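Local coordinates for IclR family transcriptional regulator (Brucella abortus, PDB 5WHM), which acts as an IclR-type transcriptional repressor, probably binding DNA through a helix-turn-helix domain under the control of a GAF-like effector domain, at residues 129-134 with 149-154; 158-163 with 206-211; 216-221 with 232-237. All coordinates share one frame; numbering follows the deposited sequence.

Contact 1: residues 129-134 with 149-154; sequences MVYLDV and STLPLA
Met129 and Leu151 face each other as an antiparallel hydrogen-bonded pair, and their two backbone bonds fix the register of strands 129-131 and 150-152. Met129 N reaches Leu151 O at 2.8 Å, almost straight, while Leu151 N returns to Met129 O at 2.9 Å; Tyr131 N extends the series to Ser149 O. Between these bonds Val130 and Thr150 form the non-hydrogen-bonded pair.

The tightly packed part lies on the face that carries Met129 and Leu151. Methyl CD1 of Leu151 rests 3.5 Å from CE1 of the Tyr131 ring and equally near Tyr131 OH, the two side chains running at a slant to each other. The selenomethionine at 129 is bent at both chi2 (-53°) and chi3 (-67°), and the bent chain lays SE against methyl CD1 of Leu153, 3.5 Å away, while its end leads away from the strand; the two side chains cross at about a right angle. The phenol hydroxyl of Tyr131 is hydrogen-bonded to Asn234 ND2, and Ser149 OG, beside Tyr131 CB, is held by Gln146 O.

The other face is thinner. Val130 and Thr150 lie side by side and point the same way, meeting through CG2 and CG2 at 3.8 Å, and Thr150 is partly exposed. Here the second subunit closes in, with its Ile85 against Val130 and its Arg89 against Thr150.

Strand 150-152 is the outermost strand at this end of the six-stranded antiparallel sheet of the GAF-like domain, and strand 128-135 joins it to strand 118-125. A classic beta bulge at Leu132 and Asp133, both opposite Met121, interrupts that inner pairing. Helix 157-165 lies over the Met129-Leu151 face, where Val158 touches both residues and Cys162 packs on Met129.

Contact 2: residues 158-163 with 206-211; sequences VGRACL and CLSIGE. With ACY (acetic acid), chain J.
Arg160 reaches from helix 158-163 to Glu211, just beyond strand 206-209, and grips its carboxylate end-on with two nitrogens. NH1 donates to Glu211 OE1 at 3.0 Å in a nearly straight bond, and NH2 completes the salt bridge to Glu211 OE2 at 2.9 Å. Both oxygens lie close to the guanidinium plane, yet the nitrogens approach them from above the carboxylate plane; the two flat groups are turned 69° apart, so this is not a coplanar pair. NH1 has a second acceptor, Leu207 O at 2.8 Å, also at the guanidinium edge. With NE bonded to Ala154 O, all three nitrogens are engaged and the group's rotation is fixed. The Arg160 chain is extended from CG to NE, which carries the charge along the strand as far as the turn.

Glu211 is steadied in turn by its own segment: Ile209 N donates to OE1 at 3.2 Å through the anti lone pair, so that oxygen accepts two bonds.

Farther back, the contact becomes packing. Arg160 CB lies 3.8 Å from Cys206 CB, and Cys206 SG sits over the helix backbone, 3.6 Å from Ala161 N. Ala161 CB adds a looser touch to Cys206 CB. Leu193 and Ala196 of helix 186-203 flank the arginine, while Leu207 turns to the other face of the sheet, against helix 244-265. Near the start of the helix, Val158 N donates to an acetate oxygen, ACY O, at 3.2 Å.

The chemistry is that of a buried arginine whose charge is met by a carboxylate and two carbonyls. Such a network probably keeps both groups ionised, and it ties helix 157-165 to the turn after edge strand 206-209 as well as to the loop at Ala154.

Contact 3: residues 216-221 with 232-237; sequences VNSVAV and VFNCGG. With ACY (acetic acid), chain J.
Ser218 and Asn234 rise from the same face of the hairpin formed by strands 216-225 and 229-238, their polar ends converging on one acetate oxygen. Asn234 ND2 donates to ACY O at 3.2 Å; Ser218 OG lies equally near, in a weak contact, and is hydrogen-bonded to Ser157 OG. Asn234 CG stands between its backbone N and carbonyl carbon (chi1 72°), lifting the amide over the sheet, where ND2 also meets Tyr131 OH.

Alongside, Ala220 CB packs 3.8 Å from Asn234 CB and 3.9 Å from Val232 CG1. Ser218 and Gly236 form a close non-hydrogen-bonded pair, Gly236 presenting only its CA to Ser218 CB at 3.6 Å. Val219, Val221, Phe233 and Cys235 turn to the opposite face; there helix 244-265 covers Val221, Phe233 and Cys235, and Phe233 leads away from Val221 toward helix 101-115.

Six backbone bonds, two at each of the pairs 217-237, 219-235 and 221-233, hold the strands. The face of Val219 and Phe233 is thus largely apolar, Asn217 at its end being bonded to Leu242 O, and the other carries a small anion-accepting polar patch, consistent with the effector-binding side of an IclR-type domain.

All three contacts involve strands of one six-stranded antiparallel sheet, contact 1 at the edge formed by strand 150-152 and contact 2 at the opposite edge, strand 206-209, to which it adds helix 157-165. In strand order the hairpin of contact 3 lies just inside strand 206-209; its centre is about 7 Å from that of contact 2, and the centre of contact 1 is about 11 Å from both. Strand 206-209 is joined to the hairpin by Cys206 O and Ala220 N, 2.7 Å apart. Helix 157-165 bridges the rest: Leu151 CD1 packs 3.7 Å from Val158 CG2. The acetate, probably from the crystallisation liquor, sits where the three converge, near Leu151, Val158, Ser218 and Asn234, and may mark the effector pocket.

Contact 1: residues 129-134 with 149-154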
HETATM    1  N   MSE C 129      -5.053   3.405 -13.935  1.00 30.40           N
HETATM    2  CA  MSE C 129      -3.874   2.537 -13.991  1.00 29.02           C
HETATM    3  C   MSE C 129      -3.085   2.763 -12.714  1.00 28.97           C
HETATM    4  O   MSE C 129      -2.871   3.902 -12.320  1.00 32.36           O
HETATM    5  CB  MSE C 129      -3.011   2.856 -15.237  1.00 29.03           C
HETATM    6  CG  MSE C 129      -3.720   2.605 -16.589  1.00 35.62           C
HETATM    7 SE   MSE C 129      -4.483   0.804 -16.770  0.68 36.09          SE
HETATM    8  CE  MSE C 129      -2.821  -0.204 -16.816  1.00 28.56           C
ATOM      9  N   VAL C 130      -2.695   1.682 -12.037  1.00 33.13           N
ATOM     10  CA  VAL C 130      -1.962   1.739 -10.778  1.00 30.42           C
ATOM     11  C   VAL C 130      -0.521   1.319 -11.053  1.00 26.67           C
ATOM     12  O   VAL C 130      -0.282   0.218 -11.553  1.00 26.24           O
ATOM     13  CB  VAL C 130      -2.599   0.799  -9.731  1.00 27.26           C
ATOM     14  CG1 VAL C 130      -1.883   0.929  -8.391  1.00 27.31           C
ATOM     15  CG2 VAL C 130      -4.110   1.094  -9.599  1.00 28.18           C
ATOM     16  N   TYR C 131       0.432   2.147 -10.653  1.00 27.00           N
ATOM     17  CA  TYR C 131       1.853   1.809 -10.816  1.00 26.89           C
ATOM     18  C   TYR C 131       2.286   0.726  -9.808  1.00 27.04           C
ATOM     19  O   TYR C 131       2.212   0.938  -8.591  1.00 27.14           O
ATOM     20  CB  TYR C 131       2.678   3.070 -10.617  1.00 27.87           C
ATOM     21  CG  TYR C 131       2.926   3.887 -11.883  1.00 28.36           C
ATOM     22  CD1 TYR C 131       2.211   3.661 -13.052  1.00 40.27           C
ATOM     23  CD2 TYR C 131       3.926   4.830 -11.907  1.00 38.05           C
ATOM     24  CE1 TYR C 131       2.473   4.400 -14.209  1.00 36.32           C
ATOM     25  CE2 TYR C 131       4.196   5.559 -13.038  1.00 40.88           C
ATOM     26  CZ  TYR C 131       3.465   5.353 -14.183  1.00 43.00           C
ATOM     27  OH  TYR C 131       3.788   6.108 -15.294  1.00 45.94           O
ATOM     28  N   LEU C 132       2.773  -0.413 -10.309  1.00 27.76           N
ATOM     29  CA  LEU C 132       3.302  -1.491  -9.475  1.00 29.70           C
ATOM     30  C   LEU C 132       4.801  -1.375  -9.256  1.00 27.32           C
ATOM     31  O   LEU C 132       5.321  -1.842  -8.221  1.00 28.21           O
ATOM     32  CB  LEU C 132       3.005  -2.847 -10.126  1.00 29.15           C
ATOM     33  CG  LEU C 132       1.581  -2.986 -10.677  1.00 35.42           C
ATOM     34  CD1 LEU C 132       1.377  -4.298 -11.471  1.00 30.96           C
ATOM     35  CD2 LEU C 132       0.611  -2.907  -9.493  1.00 37.74           C
ATOM     36  N   ASP C 133       5.504  -0.762 -10.205  1.00 27.52           N
ATOM     37  CA  ASP C 133       6.944  -0.620 -10.130  1.00 35.25           C
ATOM     38  C   ASP C 133       7.336   0.508 -11.081  1.00 30.31           C
ATOM     39  O   ASP C 133       6.651   0.755 -12.085  1.00 28.36           O
ATOM     40  CB  ASP C 133       7.697  -1.926 -10.465  1.00 28.95           C
ATOM     41  CG  ASP C 133       9.097  -1.947  -9.844  1.00 39.63           C
ATOM     42  OD1 ASP C 133       9.854  -2.914 -10.035  1.00 40.12           O
ATOM     43  OD2 ASP C 133       9.446  -0.982  -9.121  1.00 36.90           O
ATOM     44  N   VAL C 134       8.374   1.239 -10.700  1.00 30.48           N
ATOM     45  CA  VAL C 134       8.900   2.375 -11.453  1.00 31.49           C
ATOM     46  C   VAL C 134      10.408   2.342 -11.299  1.00 33.33           C
ATOM     47  O   VAL C 134      10.920   2.215 -10.180  1.00 34.38           O
ATOM     48  CB  VAL C 134       8.394   3.748 -10.956  1.00 41.64           C
ATOM     49  CG1 VAL C 134       8.890   4.865 -11.901  1.00 39.08           C
ATOM     50  CG2 VAL C 134       6.916   3.789 -10.817  1.00 42.01           C
ATOM     51  N   SER C 149       0.522   4.930  -6.929  1.00 32.13           N
ATOM     52  CA  SER C 149      -0.076   6.102  -7.550  1.00 34.64           C
ATOM     53  C   SER C 149      -0.813   5.666  -8.809  1.00 33.17           C
ATOM     54  O   SER C 149      -0.541   4.599  -9.370  1.00 29.58           O
ATOM     55  CB  SER C 149       0.986   7.147  -7.928  1.00 32.31           C
ATOM     56  OG  SER C 149       1.893   6.606  -8.878  1.00 31.48           O
ATOM     57  N   THR C 150      -1.724   6.516  -9.279  1.00 31.17           N
ATOM     58  CA  THR C 150      -2.576   6.150 -10.394  1.00 36.32           C
ATOM     59  C   THR C 150      -2.508   7.193 -11.508  1.00 37.18           C
ATOM     60  O   THR C 150      -2.134   8.346 -11.288  1.00 39.63           O
ATOM     61  CB  THR C 150      -4.029   5.989  -9.967  1.00 35.81           C
ATOM     62  OG1 THR C 150      -4.486   7.230  -9.425  1.00 39.75           O
ATOM     63  CG2 THR C 150      -4.181   4.861  -8.892  1.00 36.19           C
ATOM     64  N   LEU C 151      -2.904   6.763 -12.699  1.00 31.64           N
ATOM     65  CA  LEU C 151      -3.120   7.607 -13.867  1.00 39.41           C
ATOM     66  C   LEU C 151      -4.502   7.321 -14.423  1.00 42.32           C
ATOM     67  O   LEU C 151      -4.934   6.167 -14.437  1.00 37.11           O
ATOM     68  CB  LEU C 151      -2.085   7.335 -14.971  1.00 38.23           C
ATOM     69  CG  LEU C 151      -0.666   7.821 -14.681  1.00 46.03           C
ATOM     70  CD1 LEU C 151       0.381   6.971 -15.356  1.00 47.39           C
ATOM     71  CD2 LEU C 151      -0.548   9.203 -15.211  1.00 50.53           C
ATOM     72  N   PRO C 152      -5.191   8.340 -14.942  1.00 45.24           N
ATOM     73  CA  PRO C 152      -6.475   8.089 -15.609  1.00 46.25           C
ATOM     74  C   PRO C 152      -6.294   7.207 -16.838  1.00 44.69           C
ATOM     75  O   PRO C 152      -5.254   7.221 -17.502  1.00 45.27           O
ATOM     76  CB  PRO C 152      -6.966   9.495 -15.994  1.00 47.41           C
ATOM     77  CG  PRO C 152      -5.683  10.311 -16.117  1.00 50.22           C
ATOM     78  CD  PRO C 152      -4.786   9.755 -15.020  1.00 47.14           C
ATOM     79  N   LEU C 153      -7.354   6.471 -17.159  1.00 44.17           N
ATOM     80  CA  LEU C 153      -7.316   5.486 -18.232  1.00 46.73           C
ATOM     81  C   LEU C 153      -7.167   6.138 -19.608  1.00 49.27           C
ATOM     82  O   LEU C 153      -6.290   5.764 -20.391  1.00 48.79           O
ATOM     83  CB  LEU C 153      -8.591   4.639 -18.169  1.00 49.38           C
ATOM     84  CG  LEU C 153      -8.527   3.128 -18.362  1.00 48.12           C
ATOM     85  CD1 LEU C 153      -7.460   2.570 -17.481  1.00 44.75           C
ATOM     86  CD2 LEU C 153      -9.893   2.474 -18.072  1.00 48.57           C
ATOM     87  N   ALA C 154      -8.017   7.113 -19.929  1.00 50.97           N
ATOM     88  CA  ALA C 154      -8.239   7.451 -21.331  1.00 55.09           C
ATOM     89  C   ALA C 154      -7.136   8.303 -21.963  1.00 55.20           C
ATOM     90  O   ALA C 154      -6.968   8.256 -23.191  1.00 57.51           O
ATOM     91  CB  ALA C 154      -9.588   8.158 -21.488  1.00 58.14           C
TER

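Contact 2: residues 158-163 with 206-211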
ATOM      1  N   VAL C 158      -0.348   4.394 -20.668  1.00 30.49           N
ATOM      2  CA  VAL C 158      -0.572   3.108 -20.012  1.00 32.66           C
ATOM      3  C   VAL C 158      -2.041   2.704 -20.100  1.00 33.54           C
ATOM      4  O   VAL C 158      -2.348   1.535 -20.353  1.00 31.76           O
ATOM      5  CB  VAL C 158      -0.085   3.120 -18.550  1.00 35.81           C
ATOM      6  CG1 VAL C 158       1.408   2.893 -18.510  1.00 39.69           C
ATOM      7  CG2 VAL C 158      -0.469   4.419 -17.824  1.00 36.89           C
ATOM      8  N   GLY C 159      -2.960   3.656 -19.897  1.00 34.37           N
ATOM      9  CA  GLY C 159      -4.385   3.336 -19.989  1.00 35.51           C
ATOM     10  C   GLY C 159      -4.815   2.928 -21.385  1.00 37.52           C
ATOM     11  O   GLY C 159      -5.652   2.032 -21.556  1.00 35.66           O
ATOM     12  N   ARG C 160      -4.271   3.601 -22.406  1.00 34.16           N
ATOM     13  CA  ARG C 160      -4.611   3.295 -23.790  1.00 37.85           C
ATOM     14  C   ARG C 160      -4.155   1.894 -24.174  1.00 40.76           C
ATOM     15  O   ARG C 160      -4.901   1.131 -24.800  1.00 33.70           O
ATOM     16  CB  ARG C 160      -3.975   4.342 -24.713  1.00 37.41           C
ATOM     17  CG  ARG C 160      -4.687   5.690 -24.621  1.00 41.06           C
ATOM     18  CD  ARG C 160      -3.864   6.846 -25.122  1.00 40.81           C
ATOM     19  NE  ARG C 160      -4.667   8.059 -25.221  1.00 43.92           N
ATOM     20  CZ  ARG C 160      -4.252   9.190 -25.786  1.00 44.53           C
ATOM     21  NH1 ARG C 160      -3.025   9.269 -26.304  1.00 40.90           N
ATOM     22  NH2 ARG C 160      -5.065  10.235 -25.833  1.00 45.37           N
ATOM     23  N   ALA C 161      -2.925   1.543 -23.810  1.00 30.83           N
ATOM     24  CA  ALA C 161      -2.422   0.211 -24.109  1.00 35.73           C
ATOM     25  C   ALA C 161      -3.245  -0.838 -23.383  1.00 33.01           C
ATOM     26  O   ALA C 161      -3.494  -1.920 -23.919  1.00 32.32           O
ATOM     27  CB  ALA C 161      -0.946   0.100 -23.692  1.00 34.21           C
ATOM     28  N   CYS C 162      -3.665  -0.533 -22.151  1.00 31.80           N
ATOM     29  CA  CYS C 162      -4.514  -1.468 -21.416  1.00 33.77           C
ATOM     30  C   CYS C 162      -5.828  -1.667 -22.156  1.00 43.07           C
ATOM     31  O   CYS C 162      -6.274  -2.804 -22.356  1.00 35.95           O
ATOM     32  CB  CYS C 162      -4.765  -0.946 -20.011  1.00 32.77           C
ATOM     33  SG  CYS C 162      -5.736  -2.103 -18.970  1.00 42.42           S
ATOM     34  N   LEU C 163      -6.445  -0.562 -22.600  1.00 34.98           N
ATOM     35  CA  LEU C 163      -7.714  -0.670 -23.321  1.00 38.92           C
ATOM     36  C   LEU C 163      -7.548  -1.425 -24.626  1.00 40.73           C
ATOM     37  O   LEU C 163      -8.459  -2.159 -25.032  1.00 42.08           O
ATOM     38  CB  LEU C 163      -8.303   0.711 -23.586  1.00 37.91           C
ATOM     39  CG  LEU C 163      -8.957   1.380 -22.375  1.00 42.91           C
ATOM     40  CD1 LEU C 163      -9.162   2.876 -22.623  1.00 45.22           C
ATOM     41  CD2 LEU C 163     -10.283   0.699 -21.974  1.00 43.91           C
ATOM     42  N   CYS C 206       1.088   2.144 -27.757  1.00 30.40           N
ATOM     43  CA  CYS C 206       0.229   3.316 -27.642  1.00 33.70           C
ATOM     44  C   CYS C 206       1.058   4.496 -27.165  1.00 36.59           C
ATOM     45  O   CYS C 206       1.894   4.345 -26.278  1.00 33.63           O
ATOM     46  CB  CYS C 206      -0.934   3.086 -26.636  1.00 33.07           C
ATOM     47  SG  CYS C 206      -2.217   1.989 -27.296  1.00 37.31           S
ATOM     48  N   LEU C 207       0.787   5.676 -27.713  1.00 36.53           N
ATOM     49  CA  LEU C 207       1.418   6.916 -27.285  1.00 33.73           C
ATOM     50  C   LEU C 207       0.458   7.776 -26.476  1.00 35.73           C
ATOM     51  O   LEU C 207      -0.771   7.703 -26.618  1.00 35.40           O
ATOM     52  CB  LEU C 207       1.884   7.751 -28.489  1.00 36.33           C
ATOM     53  CG  LEU C 207       2.787   7.068 -29.506  1.00 38.05           C
ATOM     54  CD1 LEU C 207       2.991   7.889 -30.814  1.00 37.21           C
ATOM     55  CD2 LEU C 207       4.113   6.817 -28.816  1.00 38.34           C
ATOM     56  N   SER C 208       1.050   8.642 -25.655  1.00 36.87           N
ATOM     57  CA  SER C 208       0.358   9.820 -25.134  1.00 37.99           C
ATOM     58  C   SER C 208       1.316  10.994 -25.288  1.00 40.60           C
ATOM     59  O   SER C 208       2.193  11.191 -24.445  1.00 39.03           O
ATOM     60  CB  SER C 208      -0.064   9.652 -23.683  1.00 38.64           C
ATOM     61  OG  SER C 208      -0.706  10.847 -23.265  1.00 43.25           O
ATOM     62  N   ILE C 209       1.169  11.746 -26.378  1.00 39.42           N
ATOM     63  CA  ILE C 209       2.014  12.914 -26.645  1.00 42.73           C
ATOM     64  C   ILE C 209       1.329  14.121 -26.007  1.00 45.14           C
ATOM     65  O   ILE C 209       0.524  14.825 -26.638  1.00 46.30           O
ATOM     66  CB  ILE C 209       2.254  13.114 -28.140  1.00 42.74           C
ATOM     67  CG1 ILE C 209       2.844  11.847 -28.759  1.00 39.47           C
ATOM     68  CG2 ILE C 209       3.153  14.328 -28.381  1.00 44.87           C
ATOM     69  CD1 ILE C 209       4.108  11.374 -28.063  1.00 40.39           C
ATOM     70  N   GLY C 210       1.663  14.368 -24.739  1.00 48.24           N
ATOM     71  CA  GLY C 210       1.094  15.476 -23.983  1.00 50.54           C
ATOM     72  C   GLY C 210      -0.393  15.375 -23.713  1.00 49.48           C
ATOM     73  O   GLY C 210      -1.034  16.395 -23.435  1.00 52.43           O
ATOM     74  N   GLU C 211      -0.967  14.178 -23.780  1.00 47.06           N
ATOM     75  CA  GLU C 211      -2.409  14.024 -23.637  1.00 50.01           C
ATOM     76  C   GLU C 211      -2.820  13.596 -22.229  1.00 51.82           C
ATOM     77  O   GLU C 211      -4.015  13.426 -21.960  1.00 52.80           O
ATOM     78  CB  GLU C 211      -2.925  13.034 -24.683  1.00 49.31           C
ATOM     79  CG  GLU C 211      -2.727  13.545 -26.109  1.00 56.10           C
ATOM     80  CD  GLU C 211      -2.855  12.449 -27.154  1.00 57.27           C
ATOM     81  OE1 GLU C 211      -1.827  11.778 -27.480  1.00 56.79           O
ATOM     82  OE2 GLU C 211      -3.990  12.263 -27.629  1.00 57.22           O
TER
HETATM   83  C   ACY J 302       1.608   7.940 -19.610  1.00 38.54           C
HETATM   84  O   ACY J 302       1.604   6.684 -19.685  1.00 40.29           O
HETATM   85  OXT ACY J 302       1.030   8.703 -20.434  1.00 36.10           O
HETATM   86  CH3 ACY J 302       2.344   8.574 -18.462  1.00 35.90           C

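Contact 3: residues 216-221 with 232-237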
ATOM      1  N   VAL C 216       4.534  16.153 -20.905  1.00 51.25           N
ATOM      2  CA  VAL C 216       4.995  14.781 -20.737  1.00 44.80           C
ATOM      3  C   VAL C 216       4.600  13.993 -21.986  1.00 42.76           C
ATOM      4  O   VAL C 216       3.459  14.084 -22.448  1.00 42.27           O
ATOM      5  CB  VAL C 216       4.407  14.149 -19.459  1.00 42.70           C
ATOM      6  CG1 VAL C 216       4.694  12.657 -19.399  1.00 37.88           C
ATOM      7  CG2 VAL C 216       4.978  14.848 -18.200  1.00 46.41           C
ATOM      8  N   ASN C 217       5.549  13.246 -22.548  1.00 41.39           N
ATOM      9  CA  ASN C 217       5.268  12.295 -23.617  1.00 40.90           C
ATOM     10  C   ASN C 217       5.648  10.899 -23.148  1.00 40.44           C
ATOM     11  O   ASN C 217       6.593  10.729 -22.374  1.00 39.78           O
ATOM     12  CB  ASN C 217       6.045  12.589 -24.881  1.00 39.83           C
ATOM     13  CG  ASN C 217       5.709  13.929 -25.478  1.00 44.93           C
ATOM     14  OD1 ASN C 217       4.685  14.530 -25.168  1.00 44.16           O
ATOM     15  ND2 ASN C 217       6.569  14.396 -26.368  1.00 46.22           N
ATOM     16  N   SER C 218       4.943   9.897 -23.667  1.00 35.06           N
ATOM     17  CA  SER C 218       5.165   8.550 -23.184  1.00 30.09           C
ATOM     18  C   SER C 218       4.614   7.548 -24.186  1.00 34.93           C
ATOM     19  O   SER C 218       3.751   7.876 -25.017  1.00 35.48           O
ATOM     20  CB  SER C 218       4.500   8.396 -21.796  1.00 43.27           C
ATOM     21  OG  SER C 218       4.233   7.048 -21.496  1.00 47.50           O
ATOM     22  N   VAL C 219       5.173   6.342 -24.144  1.00 31.81           N
ATOM     23  CA  VAL C 219       4.756   5.251 -25.027  1.00 29.13           C
ATOM     24  C   VAL C 219       4.553   4.045 -24.129  1.00 32.29           C
ATOM     25  O   VAL C 219       5.271   3.886 -23.142  1.00 28.46           O
ATOM     26  CB  VAL C 219       5.809   4.951 -26.121  1.00 34.79           C
ATOM     27  CG1 VAL C 219       7.168   4.610 -25.503  1.00 31.71           C
ATOM     28  CG2 VAL C 219       5.356   3.831 -27.080  1.00 33.99           C
ATOM     29  N   ALA C 220       3.580   3.197 -24.455  1.00 31.99           N
ATOM     30  CA  ALA C 220       3.283   2.056 -23.585  1.00 29.57           C
ATOM     31  C   ALA C 220       2.985   0.824 -24.420  1.00 32.65           C
ATOM     32  O   ALA C 220       2.504   0.922 -25.565  1.00 32.54           O
ATOM     33  CB  ALA C 220       2.089   2.337 -22.641  1.00 27.37           C
ATOM     34  N   VAL C 221       3.290  -0.334 -23.843  1.00 28.72           N
ATOM     35  CA  VAL C 221       3.117  -1.627 -24.512  1.00 31.09           C
ATOM     36  C   VAL C 221       2.483  -2.589 -23.518  1.00 33.03           C
ATOM     37  O   VAL C 221       3.020  -2.761 -22.408  1.00 30.31           O
ATOM     38  CB  VAL C 221       4.453  -2.192 -25.014  1.00 33.36           C
ATOM     39  CG1 VAL C 221       4.292  -3.635 -25.481  1.00 32.89           C
ATOM     40  CG2 VAL C 221       5.027  -1.319 -26.148  1.00 33.69           C
ATOM     41  N   VAL C 232       1.009  -3.501 -18.107  1.00 30.00           N
ATOM     42  CA  VAL C 232       1.381  -2.544 -19.143  1.00 27.90           C
ATOM     43  C   VAL C 232       2.694  -1.908 -18.725  1.00 26.98           C
ATOM     44  O   VAL C 232       2.857  -1.533 -17.556  1.00 30.20           O
ATOM     45  CB  VAL C 232       0.310  -1.457 -19.364  1.00 28.51           C
ATOM     46  CG1 VAL C 232       0.695  -0.625 -20.593  1.00 29.70           C
ATOM     47  CG2 VAL C 232      -1.086  -2.069 -19.518  1.00 32.17           C
ATOM     48  N   PHE C 233       3.624  -1.782 -19.679  1.00 26.84           N
ATOM     49  CA  PHE C 233       4.910  -1.146 -19.432  1.00 33.06           C
ATOM     50  C   PHE C 233       4.980   0.158 -20.199  1.00 30.24           C
ATOM     51  O   PHE C 233       4.520   0.236 -21.341  1.00 31.65           O
ATOM     52  CB  PHE C 233       6.054  -2.090 -19.813  1.00 27.68           C
ATOM     53  CG  PHE C 233       6.036  -3.371 -19.021  1.00 30.03           C
ATOM     54  CD1 PHE C 233       5.200  -4.428 -19.402  1.00 31.63           C
ATOM     55  CD2 PHE C 233       6.784  -3.489 -17.842  1.00 30.89           C
ATOM     56  CE1 PHE C 233       5.127  -5.611 -18.609  1.00 32.01           C
ATOM     57  CE2 PHE C 233       6.741  -4.660 -17.070  1.00 30.42           C
ATOM     58  CZ  PHE C 233       5.922  -5.733 -17.463  1.00 30.80           C
ATOM     59  N   ASN C 234       5.498   1.208 -19.572  1.00 30.59           N
ATOM     60  CA  ASN C 234       5.616   2.455 -20.310  1.00 27.67           C
ATOM     61  C   ASN C 234       7.007   3.042 -20.132  1.00 33.50           C
ATOM     62  O   ASN C 234       7.828   2.582 -19.331  1.00 32.14           O
ATOM     63  CB  ASN C 234       4.536   3.495 -19.923  1.00 27.13           C
ATOM     64  CG  ASN C 234       4.750   4.113 -18.532  1.00 34.07           C
ATOM     65  OD1 ASN C 234       5.698   3.791 -17.819  1.00 39.09           O
ATOM     66  ND2 ASN C 234       3.851   5.020 -18.149  1.00 37.49           N
ATOM     67  N   CYS C 235       7.267   4.067 -20.931  1.00 34.26           N
ATOM     68  CA  CYS C 235       8.514   4.805 -20.845  1.00 32.80           C
ATOM     69  C   CYS C 235       8.144   6.222 -21.237  1.00 38.14           C
ATOM     70  O   CYS C 235       7.569   6.431 -22.311  1.00 35.27           O
ATOM     71  CB  CYS C 235       9.566   4.209 -21.772  1.00 35.54           C
ATOM     72  SG  CYS C 235      11.134   5.144 -21.758  1.00 39.38           S
ATOM     73  N   GLY C 236       8.420   7.182 -20.369  1.00 37.32           N
ATOM     74  CA  GLY C 236       7.876   8.507 -20.616  1.00 35.41           C
ATOM     75  C   GLY C 236       8.697   9.520 -19.860  1.00 42.00           C
ATOM     76  O   GLY C 236       9.554   9.170 -19.048  1.00 39.58           O
ATOM     77  N   GLY C 237       8.441  10.791 -20.152  1.00 45.02           N
ATOM     78  CA  GLY C 237       9.174  11.855 -19.515  1.00 42.24           C
ATOM     79  C   GLY C 237       8.937  13.193 -20.178  1.00 43.86           C
ATOM     80  O   GLY C 237       7.983  13.374 -20.936  1.00 39.61           O
TER
HETATM   81  C   ACY J 302       1.608   7.940 -19.610  1.00 38.54           C
HETATM   82  O   ACY J 302       1.604   6.684 -19.685  1.00 40.29           O
HETATM   83  OXT ACY J 302       1.030   8.703 -20.434  1.00 36.10           O
HETATM   84  CH3 ACY J 302       2.344   8.574 -18.462  1.00 35.90           C